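Side-chain contact in race-specific elicitor A4 (Passalora fulva, PDB 6BN0), which binds chitin through a CBM14 domain and triggers a hypersensitive response in tomato plants that carry the Cf-4 resistance gene: residues P8-D13 with C22-P27. Sequence-based numbering, arbitrary orientation.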
loop_
_atom_site.group_PDB
_atom_site.type_symbol
_atom_site.label_atom_id
_atom_site.label_comp_id
_atom_site.label_asym_id
_atom_site.label_seq_id
_atom_site.Cartn_x
_atom_site.Cartn_y
_atom_site.Cartn_z
ATOM N N PRO A 8 5.027 5.299 20.037
ATOM C CA PRO A 8 4.624 4.036 20.669
ATOM C C PRO A 8 3.126 3.775 20.691
ATOM O O PRO A 8 2.696 2.640 20.481
ATOM C CB PRO A 8 5.153 4.206 22.108
ATOM C CG PRO A 8 6.224 5.180 22.002
ATOM C CD PRO A 8 5.908 6.104 20.888
ATOM N N GLN A 9 2.318 4.791 20.999
ATOM C CA GLN A 9 0.881 4.577 21.056
ATOM C C GLN A 9 0.333 4.216 19.686
ATOM O O GLN A 9 -0.630 3.439 19.576
ATOM C CB GLN A 9 0.179 5.824 21.585
ATOM C CG GLN A 9 -1.226 5.520 22.072
ATOM C CD GLN A 9 -1.208 4.491 23.199
ATOM O OE1 GLN A 9 -0.619 4.728 24.259
ATOM N NE2 GLN A 9 -1.832 3.336 22.965
ATOM N N GLU A 10 0.891 4.821 18.634
ATOM C CA GLU A 10 0.466 4.457 17.285
ATOM C C GLU A 10 0.844 3.016 17.000
ATOM O O GLU A 10 0.053 2.259 16.423
ATOM C CB GLU A 10 1.073 5.421 16.253
ATOM C CG GLU A 10 1.065 4.973 14.769
ATOM C CD GLU A 10 -0.254 5.264 14.057
ATOM O OE1 GLU A 10 -1.208 5.673 14.753
ATOM O OE2 GLU A 10 -0.350 5.070 12.812
ATOM N N VAL A 11 2.013 2.590 17.482
ATOM C CA VAL A 11 2.434 1.212 17.249
ATOM C C VAL A 11 1.531 0.242 18.004
ATOM O O VAL A 11 1.063 -0.756 17.446
ATOM C CB VAL A 11 3.917 1.066 17.638
ATOM C CG1 VAL A 11 4.415 -0.380 17.447
ATOM C CG2 VAL A 11 4.770 2.055 16.793
ATOM N N ILE A 12 1.234 0.541 19.269
ATOM C CA ILE A 12 0.404 -0.346 20.078
ATOM C C ILE A 12 -1.021 -0.412 19.526
ATOM O O ILE A 12 -1.662 -1.466 19.539
ATOM C CB ILE A 12 0.415 0.147 21.547
ATOM C CG1 ILE A 12 1.793 -0.025 22.203
ATOM C CG2 ILE A 12 -0.679 -0.537 22.364
ATOM C CD1 ILE A 12 1.939 0.729 23.547
ATOM N N ASP A 13 -1.557 0.718 19.086
ATOM C CA ASP A 13 -2.967 0.777 18.738
ATOM C C ASP A 13 -3.238 0.088 17.410
ATOM O O ASP A 13 -4.207 -0.666 17.281
ATOM C CB ASP A 13 -3.437 2.231 18.663
ATOM C CG ASP A 13 -3.664 2.863 20.030
ATOM O OD1 ASP A 13 -3.559 2.177 21.067
ATOM O OD2 ASP A 13 -3.975 4.073 20.049
ATOM N N CYS A 22 1.449 3.968 10.941
ATOM C CA CYS A 22 2.874 4.003 11.280
ATOM C C CYS A 22 3.735 4.434 10.094
ATOM O O CYS A 22 4.826 3.899 9.896
ATOM C CB CYS A 22 3.350 2.638 11.796
ATOM S SG CYS A 22 2.389 1.857 13.139
ATOM N N LEU A 23 3.243 5.387 9.299
ATOM C CA LEU A 23 3.997 5.958 8.176
ATOM C C LEU A 23 4.299 7.415 8.458
ATOM O O LEU A 23 3.388 8.185 8.787
ATOM C CB LEU A 23 3.216 5.848 6.857
ATOM C CG LEU A 23 2.623 4.453 6.538
ATOM C CD1 LEU A 23 1.808 4.451 5.261
ATOM C CD2 LEU A 23 3.777 3.445 6.346
ATOM N N TYR A 24 5.567 7.813 8.284
ATOM C CA TYR A 24 6.038 9.123 8.729
ATOM C C TYR A 24 6.941 9.731 7.667
ATOM O O TYR A 24 7.515 9.006 6.846
ATOM C CB TYR A 24 6.858 9.055 10.029
ATOM C CG TYR A 24 6.080 8.544 11.184
ATOM C CD1 TYR A 24 5.986 7.190 11.430
ATOM C CD2 TYR A 24 5.441 9.436 12.055
ATOM C CE1 TYR A 24 5.227 6.707 12.539
ATOM C CE2 TYR A 24 4.711 8.982 13.137
ATOM C CZ TYR A 24 4.598 7.621 13.369
ATOM O OH TYR A 24 3.877 7.199 14.482
ATOM N N PRO A 25 7.121 11.049 7.683
ATOM C CA PRO A 25 8.077 11.647 6.741
ATOM C C PRO A 25 9.493 11.164 7.039
ATOM O O PRO A 25 9.848 10.877 8.191
ATOM C CB PRO A 25 7.940 13.144 6.997
ATOM C CG PRO A 25 6.621 13.297 7.666
ATOM C CD PRO A 25 6.472 12.079 8.533
ATOM N N ASN A 26 10.318 11.103 5.988
ATOM C CA ASN A 26 11.753 10.947 6.168
ATOM C C ASN A 26 12.404 12.332 6.146
ATOM O O ASN A 26 12.327 13.010 5.109
ATOM C CB ASN A 26 12.326 10.052 5.053
ATOM C CG ASN A 26 13.815 9.837 5.186
ATOM O OD1 ASN A 26 14.432 10.353 6.107
ATOM N ND2 ASN A 26 14.415 9.068 4.262
ATOM N N PRO A 27 13.051 12.803 7.225
ATOM C CA PRO A 27 13.649 14.154 7.191
ATOM C C PRO A 27 14.670 14.360 6.095
ATOM O O PRO A 27 14.891 15.509 5.689
ATOM C CB PRO A 27 14.336 14.292 8.560
ATOM C CG PRO A 27 13.878 13.162 9.371
ATOM C CD PRO A 27 13.246 12.139 8.526
#
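Glu10 and Cys22 mark where helix 8-14 comes nearest the start of strand 23-25, their CA atoms 6.5 Å apart. This strand is an outer one of the three-stranded antiparallel sheet of the CBM14 (peritrophin-A) chitin-binding domain; Cys22 and Tyr24 are backbone hydrogen-bonded to Cys36 and Ile34 of strand 32-38, respectively. The backbone N–H of Cys22 is taken up by the helix: Cys22 N donates to Glu10 OE2 at 2.8 Å, an N–H...O angle of 155°, entering the carboxylate by the anti lone pair, away from the other oxygen. With chi1 at 163° the CG of Glu10 is trans to the main-chain nitrogen, and a bend at chi2 (84°) swings the carboxylate across to the amide.

On the way, the aliphatic part of Glu10 runs past the end of Tyr24 in the opposite sense, the carboxylate and ring planes steeply inclined to each other, and CG lies 3.6 Å from Tyr24 OH. That hydroxyl is hydrogen-bonded to the backbone N of Lys7, so the strand is bonded to the helix through Glu10 and to the residue just before it through Tyr24. Next in the chain after Cys22, Leu23 points its CB away from the helix and touches bound N-acetylglucosamine units of the chitin oligomer, so the contact adjoins the glycan site. Val11 CG2 adds a looser apolar contact to Cys22 SG at 4.4 Å. Buried and bonded to Cys16 SG in a disulfide, Cys22 SG lies against the helix, 3.8 Å from Glu10 CG.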